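Local coordinates for putative NAD(P)H-flavin oxidoreductase (Neisseria meningitidis serogroup A / serotype 4A, PDB 6WT2), which probably reduces nitroaromatic compounds such as chloramphenicol with NAD(P)H through a bound FMN, as a member of the nitroreductase family, at residues A[20-23]-A[24-27]; A[46-50]-A[51-55]; A[100-103]-A[104-107]; A[203-206]-A[207-210]. All coordinates share one frame; numbering follows the deposited sequence.

Contact 1 (A[20-23]-A[24-27]). With FMN (flavin mononucleotide), chain G.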
loop_
_atom_site.group_PDB
_atom_site.type_symbol
_atom_site.label_atom_id
_atom_site.label_comp_id
_atom_site.label_asym_id
_atom_site.label_seq_id
_atom_site.Cartn_x
_atom_site.Cartn_y
_atom_site.Cartn_z
ATOM N N LYS A 20 15.959 1.238 0.081
ATOM C CA LYS A 20 16.164 2.512 -0.583
ATOM C C LYS A 20 15.826 2.298 -2.045
ATOM O O LYS A 20 16.098 1.226 -2.590
ATOM C CB LYS A 20 17.608 3.016 -0.437
ATOM C CG LYS A 20 18.135 2.990 0.989
ATOM C CD LYS A 20 19.600 3.342 1.027
ATOM C CE LYS A 20 20.093 3.540 2.452
ATOM N NZ LYS A 20 21.379 4.294 2.454
ATOM N N SER A 21 15.211 3.290 -2.676
ATOM C CA SER A 21 14.893 3.122 -4.089
ATOM C C SER A 21 16.178 3.051 -4.903
ATOM O O SER A 21 17.057 3.915 -4.786
ATOM C CB SER A 21 13.997 4.253 -4.579
ATOM O OG SER A 21 12.704 4.096 -4.029
ATOM N N CYS A 22 16.294 1.999 -5.715
ATOM C CA CYS A 22 17.492 1.725 -6.494
ATOM C C CYS A 22 17.168 1.847 -7.977
ATOM O O CYS A 22 16.300 1.127 -8.484
ATOM C CB CYS A 22 18.016 0.326 -6.174
ATOM S SG CYS A 22 19.376 -0.227 -7.232
ATOM N N ARG A 23 17.883 2.735 -8.679
ATOM C CA ARG A 23 17.640 2.912 -10.105
ATOM C C ARG A 23 18.649 2.191 -10.985
ATOM O O ARG A 23 18.408 2.065 -12.192
ATOM C CB ARG A 23 17.614 4.396 -10.476
ATOM C CG ARG A 23 16.314 5.077 -10.095
ATOM C CD ARG A 23 16.355 5.568 -8.656
ATOM N NE ARG A 23 15.111 6.232 -8.280
ATOM C CZ ARG A 23 14.951 6.931 -7.160
ATOM N NH1 ARG A 23 15.959 7.064 -6.311
ATOM N NH2 ARG A 23 13.783 7.494 -6.893
ATOM N N HIS A 24 19.732 1.675 -10.410
ATOM C CA HIS A 24 20.853 1.136 -11.174
ATOM C C HIS A 24 21.341 -0.126 -10.490
ATOM O O HIS A 24 21.924 -0.066 -9.403
ATOM C CB HIS A 24 21.985 2.155 -11.287
ATOM C CG HIS A 24 21.554 3.447 -11.889
ATOM N ND1 HIS A 24 21.326 3.595 -13.239
ATOM C CD2 HIS A 24 21.280 4.645 -11.324
ATOM C CE1 HIS A 24 20.952 4.840 -13.482
ATOM N NE2 HIS A 24 20.909 5.494 -12.337
ATOM N N TYR A 25 21.131 -1.258 -11.141
ATOM C CA TYR A 25 21.437 -2.554 -10.567
ATOM C C TYR A 25 22.697 -3.128 -11.193
ATOM O O TYR A 25 23.137 -2.697 -12.260
ATOM C CB TYR A 25 20.278 -3.524 -10.784
ATOM C CG TYR A 25 18.992 -3.122 -10.104
ATOM C CD1 TYR A 25 18.760 -3.460 -8.772
ATOM C CD2 TYR A 25 17.997 -2.432 -10.795
ATOM C CE1 TYR A 25 17.563 -3.122 -8.135
ATOM C CE2 TYR A 25 16.802 -2.084 -10.169
ATOM C CZ TYR A 25 16.595 -2.440 -8.841
ATOM O OH TYR A 25 15.414 -2.115 -8.221
ATOM N N ASP A 26 23.275 -4.106 -10.503
ATOM C CA ASP A 26 24.366 -4.902 -11.057
ATOM C C ASP A 26 23.778 -5.883 -12.069
ATOM O O ASP A 26 23.126 -6.863 -11.693
ATOM C CB ASP A 26 25.113 -5.621 -9.936
ATOM C CG ASP A 26 26.345 -6.373 -10.435
ATOM O OD1 ASP A 26 26.405 -6.735 -11.633
ATOM O OD2 ASP A 26 27.260 -6.602 -9.619
ATOM N N ALA A 27 24.023 -5.637 -13.357
ATOM C CA ALA A 27 23.402 -6.444 -14.402
ATOM C C ALA A 27 23.816 -7.911 -14.356
ATOM O O ALA A 27 23.103 -8.764 -14.903
ATOM C CB ALA A 27 23.735 -5.856 -15.776
HETATM N N1 FMN G . 11.428 6.112 -8.562
HETATM C C2 FMN G . 11.818 6.216 -9.858
HETATM O O2 FMN G . 13.021 6.467 -10.096
HETATM N N3 FMN G . 10.976 6.027 -10.890
HETATM C C4 FMN G . 9.667 5.799 -10.717
HETATM O O4 FMN G . 8.897 5.549 -11.672
HETATM C C4A FMN G . 9.165 5.693 -9.337
HETATM N N5 FMN G . 7.846 5.562 -9.099
HETATM C C5A FMN G . 7.406 5.369 -7.827
HETATM C C6 FMN G . 6.104 4.904 -7.621
HETATM C C7 FMN G . 5.652 4.710 -6.324
HETATM C C7M FMN G . 4.243 4.222 -6.067
HETATM C C8 FMN G . 6.563 4.938 -5.175
HETATM C C8M FMN G . 6.086 4.615 -3.779
HETATM C C9 FMN G . 7.879 5.334 -5.383
HETATM C C9A FMN G . 8.350 5.493 -6.681
HETATM N N10 FMN G . 9.698 5.848 -6.916
HETATM C C10 FMN G . 10.120 5.997 -8.243
HETATM C "C1'" FMN G . 10.643 5.997 -5.802
HETATM C "C2'" FMN G . 10.490 7.342 -5.076
HETATM O "O2'" FMN G . 11.055 8.431 -5.850
HETATM C "C3'" FMN G . 11.145 7.178 -3.706
HETATM O "O3'" FMN G . 10.404 6.185 -2.969
HETATM C "C4'" FMN G . 11.197 8.444 -2.843
HETATM O "O4'" FMN G . 11.899 9.469 -3.536
HETATM C "C5'" FMN G . 11.876 8.159 -1.512
HETATM O "O5'" FMN G . 13.195 7.659 -1.708
HETATM P P FMN G . 13.585 6.248 -1.030
HETATM O O1P FMN G . 12.464 5.361 -1.516
HETATM O O2P FMN G . 14.941 5.839 -1.527
HETATM O O3P FMN G . 13.521 6.407 0.462
#

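Contact 2 (A[46-50]-A[51-55]). With FMN (flavin mononucleotide), chain K; NIO (nicotinic acid), chain E.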
loop_
_atom_site.group_PDB
_atom_site.type_symbol
_atom_site.label_atom_id
_atom_site.label_comp_id
_atom_site.label_asym_id
_atom_site.label_seq_id
_atom_site.Cartn_x
_atom_site.Cartn_y
_atom_site.Cartn_z
ATOM N N SER A 46 -0.128 -10.800 1.676
ATOM C CA SER A 46 -0.510 -9.473 2.118
ATOM C C SER A 46 -2.012 -9.443 2.385
ATOM O O SER A 46 -2.763 -10.229 1.803
ATOM C CB SER A 46 -0.140 -8.415 1.079
ATOM O OG SER A 46 1.268 -8.243 1.015
ATOM N N PRO A 47 -2.471 -8.573 3.277
ATOM C CA PRO A 47 -3.909 -8.440 3.508
ATOM C C PRO A 47 -4.550 -7.619 2.402
ATOM O O PRO A 47 -3.887 -6.914 1.643
ATOM C CB PRO A 47 -3.980 -7.706 4.848
ATOM C CG PRO A 47 -2.757 -6.820 4.817
ATOM C CD PRO A 47 -1.693 -7.630 4.118
ATOM N N SER A 48 -5.870 -7.702 2.351
ATOM C CA SER A 48 -6.661 -6.948 1.394
ATOM C C SER A 48 -8.059 -6.787 1.961
ATOM O O SER A 48 -8.537 -7.639 2.721
ATOM C CB SER A 48 -6.727 -7.644 0.029
ATOM O OG SER A 48 -7.187 -8.972 0.172
ATOM N N SER A 49 -8.712 -5.703 1.556
ATOM C CA SER A 49 -10.091 -5.459 1.954
ATOM C C SER A 49 -10.953 -6.666 1.603
ATOM O O SER A 49 -10.870 -7.189 0.491
ATOM C CB SER A 49 -10.617 -4.205 1.255
ATOM O OG SER A 49 -11.931 -3.896 1.692
ATOM N N VAL A 50 -11.759 -7.117 2.576
ATOM C CA VAL A 50 -12.640 -8.289 2.527
ATOM C C VAL A 50 -11.938 -9.520 1.987
ATOM O O VAL A 50 -12.592 -10.449 1.512
ATOM C CB VAL A 50 -13.948 -8.012 1.749
ATOM C CG1 VAL A 50 -14.613 -6.749 2.253
ATOM C CG2 VAL A 50 -13.746 -7.983 0.233
ATOM N N GLY A 51 -10.616 -9.586 2.127
ATOM C CA GLY A 51 -9.902 -10.747 1.615
ATOM C C GLY A 51 -10.030 -10.914 0.120
ATOM O O GLY A 51 -9.977 -12.044 -0.383
ATOM N N SER A 52 -10.178 -9.810 -0.613
ATOM C CA SER A 52 -10.421 -9.887 -2.049
ATOM C C SER A 52 -9.186 -10.335 -2.834
ATOM O O SER A 52 -9.330 -10.972 -3.887
ATOM C CB SER A 52 -10.897 -8.527 -2.560
ATOM O OG SER A 52 -9.953 -7.524 -2.200
ATOM N N GLU A 53 -7.979 -10.014 -2.360
ATOM C CA GLU A 53 -6.738 -10.326 -3.062
ATOM C C GLU A 53 -6.821 -9.919 -4.539
ATOM O O GLU A 53 -6.612 -10.748 -5.428
ATOM C CB GLU A 53 -6.411 -11.810 -2.939
ATOM C CG GLU A 53 -6.242 -12.302 -1.506
ATOM C CD GLU A 53 -6.124 -13.818 -1.420
ATOM O OE1 GLU A 53 -5.245 -14.393 -2.109
ATOM O OE2 GLU A 53 -6.914 -14.437 -0.654
ATOM N N PRO A 54 -7.139 -8.661 -4.824
ATOM C CA PRO A 54 -7.563 -8.293 -6.178
ATOM C C PRO A 54 -6.381 -8.003 -7.090
ATOM O O PRO A 54 -6.376 -7.009 -7.814
ATOM C CB PRO A 54 -8.399 -7.037 -5.927
ATOM C CG PRO A 54 -7.628 -6.348 -4.815
ATOM C CD PRO A 54 -7.079 -7.481 -3.935
ATOM N N TRP A 55 -5.371 -8.861 -7.051
ATOM C CA TRP A 55 -4.115 -8.591 -7.719
ATOM C C TRP A 55 -3.663 -9.789 -8.543
ATOM O O TRP A 55 -4.029 -10.935 -8.267
ATOM C CB TRP A 55 -3.021 -8.236 -6.714
ATOM C CG TRP A 55 -2.957 -9.136 -5.480
ATOM C CD1 TRP A 55 -2.752 -10.490 -5.439
ATOM C CD2 TRP A 55 -3.058 -8.707 -4.126
ATOM N NE1 TRP A 55 -2.737 -10.926 -4.129
ATOM C CE2 TRP A 55 -2.908 -9.844 -3.307
ATOM C CE3 TRP A 55 -3.243 -7.457 -3.520
ATOM C CZ2 TRP A 55 -2.962 -9.773 -1.920
ATOM C CZ3 TRP A 55 -3.305 -7.391 -2.143
ATOM C CH2 TRP A 55 -3.154 -8.533 -1.358
HETATM N N1 FMN K . -11.280 -6.222 8.630
HETATM C C2 FMN K . -12.323 -5.819 9.408
HETATM O O2 FMN K . -12.741 -6.611 10.275
HETATM N N3 FMN K . -12.999 -4.676 9.191
HETATM C C4 FMN K . -12.628 -3.799 8.239
HETATM O O4 FMN K . -13.186 -2.692 8.106
HETATM C C4A FMN K . -11.467 -4.137 7.401
HETATM N N5 FMN K . -11.144 -3.383 6.334
HETATM C C5A FMN K . -10.019 -3.655 5.647
HETATM C C6 FMN K . -9.491 -2.673 4.811
HETATM C C7 FMN K . -8.354 -2.974 4.079
HETATM C C7M FMN K . -7.769 -1.923 3.179
HETATM C C8 FMN K . -7.600 -4.220 4.362
HETATM C C8M FMN K . -6.292 -4.518 3.675
HETATM C C9 FMN K . -8.127 -5.195 5.202
HETATM C C9A FMN K . -9.255 -4.905 5.922
HETATM N N10 FMN K . -9.747 -5.845 6.849
HETATM C C10 FMN K . -10.866 -5.472 7.602
HETATM C "C1'" FMN K . -9.028 -7.094 7.123
HETATM C "C2'" FMN K . -9.273 -8.133 6.011
HETATM O "O2'" FMN K . -10.570 -8.722 6.179
HETATM C "C3'" FMN K . -8.206 -9.204 6.127
HETATM O "O3'" FMN K . -6.947 -8.607 5.806
HETATM C "C4'" FMN K . -8.443 -10.381 5.178
HETATM O "O4'" FMN K . -9.723 -10.941 5.498
HETATM C "C5'" FMN K . -7.349 -11.426 5.356
HETATM O "O5'" FMN K . -7.206 -11.724 6.746
HETATM P P FMN K . -5.752 -11.610 7.426
HETATM O O1P FMN K . -4.871 -12.494 6.593
HETATM O O2P FMN K . -5.962 -12.035 8.851
HETATM O O3P FMN K . -5.458 -10.125 7.291
HETATM N N NIO E . -15.962 -4.438 6.471
HETATM C C1 NIO E . -15.263 -5.580 6.551
HETATM C C2 NIO E . -14.141 -5.781 5.757
HETATM C C3 NIO E . -13.741 -4.794 4.864
HETATM C C4 NIO E . -14.487 -3.628 4.789
HETATM C C5 NIO E . -15.600 -3.475 5.611
HETATM C C6 NIO E . -13.370 -7.069 5.854
HETATM O O1 NIO E . -12.276 -7.149 5.260
HETATM O O2 NIO E . -13.849 -8.027 6.515
#

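Contact 3 (A[100-103]-A[104-107])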
loop_
_atom_site.group_PDB
_atom_site.type_symbol
_atom_site.label_atom_id
_atom_site.label_comp_id
_atom_site.label_asym_id
_atom_site.label_seq_id
_atom_site.Cartn_x
_atom_site.Cartn_y
_atom_site.Cartn_z
ATOM N N PRO A 100 -18.465 -12.705 -9.992
ATOM C CA PRO A 100 -17.934 -14.048 -9.688
ATOM C C PRO A 100 -16.609 -14.010 -8.947
ATOM O O PRO A 100 -16.330 -14.897 -8.128
ATOM C CB PRO A 100 -17.780 -14.690 -11.074
ATOM C CG PRO A 100 -18.741 -13.945 -11.951
ATOM C CD PRO A 100 -18.790 -12.539 -11.419
ATOM N N PHE A 101 -15.785 -13.000 -9.212
ATOM C CA PHE A 101 -14.485 -12.918 -8.560
ATOM C C PHE A 101 -14.633 -12.689 -7.064
ATOM O O PHE A 101 -13.892 -13.278 -6.263
ATOM C CB PHE A 101 -13.649 -11.810 -9.203
ATOM C CG PHE A 101 -12.308 -11.601 -8.538
ATOM C CD1 PHE A 101 -11.195 -12.322 -8.957
ATOM C CD2 PHE A 101 -12.166 -10.701 -7.493
ATOM C CE1 PHE A 101 -9.967 -12.146 -8.351
ATOM C CE2 PHE A 101 -10.930 -10.511 -6.880
ATOM C CZ PHE A 101 -9.832 -11.237 -7.305
HETATM N N MSE A 102 -15.571 -11.835 -6.669
HETATM C CA MSE A 102 -15.808 -11.567 -5.257
HETATM C C MSE A 102 -16.477 -12.757 -4.576
HETATM O O MSE A 102 -16.193 -13.043 -3.415
HETATM C CB MSE A 102 -16.649 -10.303 -5.085
HETATM C CG MSE A 102 -15.892 -9.013 -5.472
HETATM SE SE MSE A 102 -14.383 -8.676 -4.287
HETATM C CE MSE A 102 -15.340 -8.951 -2.640
ATOM N N LEU A 103 -17.352 -13.459 -5.306
ATOM C CA LEU A 103 -17.936 -14.681 -4.762
ATOM C C LEU A 103 -16.847 -15.679 -4.380
ATOM O O LEU A 103 -16.888 -16.274 -3.299
ATOM C CB LEU A 103 -18.903 -15.304 -5.773
ATOM C CG LEU A 103 -19.628 -16.531 -5.230
ATOM C CD1 LEU A 103 -20.480 -16.131 -4.037
ATOM C CD2 LEU A 103 -20.471 -17.201 -6.319
ATOM N N GLU A 104 -15.839 -15.836 -5.240
ATOM C CA GLU A 104 -14.759 -16.775 -4.960
ATOM C C GLU A 104 -13.970 -16.359 -3.723
ATOM O O GLU A 104 -13.616 -17.208 -2.891
ATOM C CB GLU A 104 -13.847 -16.899 -6.190
ATOM C CG GLU A 104 -12.686 -17.889 -6.054
ATOM C CD GLU A 104 -13.097 -19.364 -6.223
ATOM O OE1 GLU A 104 -14.313 -19.690 -6.214
ATOM O OE2 GLU A 104 -12.183 -20.208 -6.366
ATOM N N SER A 105 -13.690 -15.055 -3.571
ATOM C CA SER A 105 -12.933 -14.611 -2.409
ATOM C C SER A 105 -13.728 -14.810 -1.129
ATOM O O SER A 105 -13.150 -15.142 -0.093
ATOM C CB SER A 105 -12.504 -13.146 -2.567
ATOM O OG SER A 105 -13.613 -12.266 -2.465
ATOM N N LEU A 106 -15.055 -14.673 -1.201
ATOM C CA LEU A 106 -15.907 -14.893 -0.036
ATOM C C LEU A 106 -15.899 -16.351 0.403
ATOM O O LEU A 106 -15.860 -16.644 1.602
ATOM C CB LEU A 106 -17.333 -14.456 -0.350
ATOM C CG LEU A 106 -18.326 -14.764 0.768
ATOM C CD1 LEU A 106 -17.875 -14.101 2.050
ATOM C CD2 LEU A 106 -19.732 -14.293 0.403
ATOM N N LYS A 107 -15.979 -17.285 -0.545
ATOM C CA LYS A 107 -15.881 -18.684 -0.167
ATOM C C LYS A 107 -14.513 -18.994 0.422
ATOM O O LYS A 107 -14.403 -19.831 1.323
ATOM C CB LYS A 107 -16.181 -19.571 -1.376
ATOM C CG LYS A 107 -17.571 -19.312 -1.942
ATOM C CD LYS A 107 -18.026 -20.401 -2.883
ATOM C CE LYS A 107 -17.456 -20.242 -4.267
ATOM N NZ LYS A 107 -18.258 -21.077 -5.255
#

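Contact 4 (A[203-206]-A[207-210])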
loop_
_atom_site.group_PDB
_atom_site.type_symbol
_atom_site.label_atom_id
_atom_site.label_comp_id
_atom_site.label_asym_id
_atom_site.label_seq_id
_atom_site.Cartn_x
_atom_site.Cartn_y
_atom_site.Cartn_z
ATOM N N GLY A 203 16.608 -6.325 -7.480
ATOM C CA GLY A 203 17.941 -6.774 -7.838
ATOM C C GLY A 203 18.941 -6.387 -6.769
ATOM O O GLY A 203 18.586 -6.192 -5.606
ATOM N N TYR A 204 20.195 -6.283 -7.186
ATOM C CA TYR A 204 21.291 -5.914 -6.310
ATOM C C TYR A 204 21.910 -4.618 -6.816
ATOM O O TYR A 204 22.270 -4.519 -7.993
ATOM C CB TYR A 204 22.317 -7.042 -6.249
ATOM C CG TYR A 204 21.741 -8.330 -5.714
ATOM C CD1 TYR A 204 21.663 -8.551 -4.342
ATOM C CD2 TYR A 204 21.260 -9.319 -6.575
ATOM C CE1 TYR A 204 21.130 -9.727 -3.835
ATOM C CE2 TYR A 204 20.723 -10.512 -6.071
ATOM C CZ TYR A 204 20.668 -10.700 -4.696
ATOM O OH TYR A 204 20.138 -11.853 -4.170
ATOM N N ARG A 205 22.038 -3.636 -5.927
ATOM C CA ARG A 205 22.455 -2.299 -6.328
ATOM C C ARG A 205 23.886 -2.303 -6.859
ATOM O O ARG A 205 24.742 -3.066 -6.409
ATOM C CB ARG A 205 22.347 -1.326 -5.152
ATOM C CG ARG A 205 23.363 -1.568 -4.046
ATOM C CD ARG A 205 22.964 -0.861 -2.762
ATOM N NE ARG A 205 23.890 -1.170 -1.679
ATOM C CZ ARG A 205 23.686 -2.118 -0.768
ATOM N NH1 ARG A 205 22.577 -2.844 -0.807
ATOM N NH2 ARG A 205 24.584 -2.335 0.188
ATOM N N VAL A 206 24.139 -1.438 -7.838
ATOM C CA VAL A 206 25.475 -1.373 -8.421
ATOM C C VAL A 206 26.398 -0.456 -7.624
ATOM O O VAL A 206 27.621 -0.635 -7.674
ATOM C CB VAL A 206 25.403 -0.943 -9.901
ATOM C CG1 VAL A 206 25.205 0.556 -10.026
ATOM C CG2 VAL A 206 26.631 -1.402 -10.654
ATOM N N GLN A 207 25.851 0.491 -6.865
ATOM C CA GLN A 207 26.665 1.418 -6.089
ATOM C C GLN A 207 25.926 1.750 -4.801
ATOM O O GLN A 207 24.782 1.336 -4.591
ATOM C CB GLN A 207 26.983 2.684 -6.890
ATOM C CG GLN A 207 25.749 3.437 -7.369
ATOM C CD GLN A 207 26.082 4.514 -8.381
ATOM O OE1 GLN A 207 27.184 4.549 -8.925
ATOM N NE2 GLN A 207 25.128 5.396 -8.642
ATOM N N GLU A 208 26.584 2.504 -3.930
ATOM C CA GLU A 208 25.923 2.898 -2.698
ATOM C C GLU A 208 24.816 3.902 -2.996
ATOM O O GLU A 208 24.887 4.684 -3.947
ATOM C CB GLU A 208 26.933 3.461 -1.699
ATOM C CG GLU A 208 27.699 2.354 -0.984
ATOM C CD GLU A 208 26.808 1.147 -0.676
ATOM O OE1 GLU A 208 25.922 1.261 0.197
ATOM O OE2 GLU A 208 26.974 0.093 -1.323
ATOM N N ILE A 209 23.760 3.834 -2.200
ATOM C CA ILE A 209 22.613 4.719 -2.329
ATOM C C ILE A 209 22.486 5.518 -1.038
ATOM O O ILE A 209 22.446 4.938 0.054
ATOM C CB ILE A 209 21.325 3.930 -2.607
ATOM C CG1 ILE A 209 21.478 3.078 -3.871
ATOM C CG2 ILE A 209 20.130 4.873 -2.706
ATOM C CD1 ILE A 209 20.476 1.945 -3.949
ATOM N N ALA A 210 22.424 6.839 -1.165
ATOM C CA ALA A 210 22.234 7.689 0.004
ATOM C C ALA A 210 20.809 7.576 0.532
ATOM O O ALA A 210 19.850 7.493 -0.239
ATOM C CB ALA A 210 22.547 9.144 -0.344
#

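Contact 1 (A[20-23]-A[24-27])
R23 reaches the flavin from the loop that follows helix 9-16 in this nitroreductase-family protein, its NE hydrogen-bonding to O2 of FMN over 2.8 Å with a nearly straight N-H (165°). A second bond runs from NH2 of R23 to FMN N1 at 3.2 Å, and the pair sets the guanidinium edge-on against the pyrimidine end of the isoalloxazine. Positive charge placed beside N1 and O2 would be expected to favour the reduced, anionic flavin. The side chain bends at chi2 (86°), which carries its end back over S21, whose CB lies above one guanidinium face. S21 itself holds the other end of the cofactor: its N donates to O2P of FMN and its OG to O1P, both at 2.8 Å. Residues 21-23 thus hold the phosphate and the pyrimidine end of the ring together. Nearer the backbone, R23 packs on H24: its CB lies over the ring face in a CH-pi contact, 4.1 Å from the centroid.

On the protein side of the loop, C22 is buried. Its SG is anti to the backbone N (chi1 172°), a rotation that puts the sulfur over the face of the Y25 ring, 3.8 Å from the centroid, as a sulfur-aromatic contact. The far end of that ring is fixed from the central sheet: OH of Y25 is hydrogen-bonded to OG1 of T201.

Contact 2 (A[46-50]-A[51-55])
S49 O takes two hydrogen bonds from S52, one from its N and one from its OG, each 2.9 Å long. The hydroxyl arrives in the carbonyl plane, whereas the amide comes from above it. Just before, N of G51 donates to O of S48, making a pair of overlapping beta turns, and OG of S48 accepts from N of E53 (2.9 Å, 158°). With chi1 at 54°, the S48 hydroxyl lies between its own backbone N and carbonyl carbon and points into the turn.

This loop, between helix 33-44 and strand 55-59, lies against the FMN and nicotinic acid of a site shared with the second subunit. N of S49 is 3.4 Å from C8 of FMN, and N of V50 makes a weak bond to O1 of the nicotinic acid, whose ring meets CG1 of V50. Farther out, W55 turns its six-membered edge to the chain: CH2 is 3.5 Å from O of P47 and 3.6 Å from O of S46, while CA of E53 stands over the ring. O of S46 accepts a hydrogen bond from NE of R214 of the second subunit, but O of P47 has no polar partner. Internal bonds thus shape the turn, while Q148 and the second subunit also hold it, and the side chains of P47, S49 and V50 join the backbone in facing the ligands.

Contact 3 (A[100-103]-A[104-107])
M102 O is the tightly held point here, accepting from N of L106 at 3.0 Å and from OG of S105 at 2.9 Å. Both donors approach from the same face of the carbonyl plane. In S105 a chi1 of 70° swings OG back toward the preceding turn. The same OG lies 3.7 Å from CE of M102, a selenomethionine; that side chain is bent at both chi2 and chi3 and turns inward against Y124 and the V50 loop. These are successive turns of alpha helix 100-108, whose other bonds follow the usual four-residue spacing, among them N of E104 to O of P100 and N of K107 to O of L103 (3.1 Å, 163°). L106 completes the buried side, lying against L121 and Y124 of helix 114-131, while F101 packs on R215 of the second subunit.

The opposite character belongs to E104 and K107, both exposed. E104 sends its chain outward, away from the preceding turn. K107 touches T112 and rests its CG 3.4 Å from O of L103, but farther along the packing is loose, its CE coming no nearer than 4.4 Å to CG of L103.

Contact 4 (A[203-206]-A[207-210])
The loop that leaves strand 194-203 turns a corner at V206 and Q207, and R205 and E208 face each other across it. NE of R205 is 3.4 Å from OE2 of E208, a salt bridge whose hydrogen bond is long and weak although its N-H points well at the oxygen (165°). The oxygen sits at the guanidinium edge, near its plane, but the carboxylate is turned almost square to that plane (84°), so no side-by-side, two-bond pairing forms; OE2 is the nearer oxygen, and OE1 stays close. E208 starts out away from the arginine and returns to it by bending at chi2 (-38°).

Below the charged ends, the stem of R205 is extended from CG to NE and runs past the backbone of the turn. Its CG lies 3.3 Å from O of Q207, and its CD touches CD1 of I209 at 3.9 Å, which gives the aliphatic part of the arginine an apolar neighbour. V206 and Q207 meet on the outer side of the bend, where CG1 of V206 is 4.0 Å from CG of Q207.

The backbone has its own tie to the fold, since N of R205 is hydrogen-bonded to OD2 of D166. R205 also packs on M4 of the second subunit. In this nitroreductase fold the bend borders the cofactor site: the I209 side chain is about 5 Å from FMN, and I209 O accepts a hydrogen bond from NZ of K20, beside the FMN-binding residues S21 and R23.

Overall arrangement
From the N terminus, the four contacts come in series along the chain, and none nests in or crosses another. Contact 1 belongs to the loop between helices 9-16 and 33-44, contact 2 shapes the loop between helix 33-44 and strand 55-59, contact 3 lies on helix 100-108, and contact 4 follows strand 194-203. Space groups them in two pairs on opposite sides of the chain's centre. Contacts 1 and 4 run side by side, joined by K20 NZ to I209 O and by D26 N to Y204 O. Contacts 2 and 3 meet where V50 packs on M102 and S52 O on F101. Contacts 1 and 2, with centres about 29 Å apart, serve two different FMN molecules.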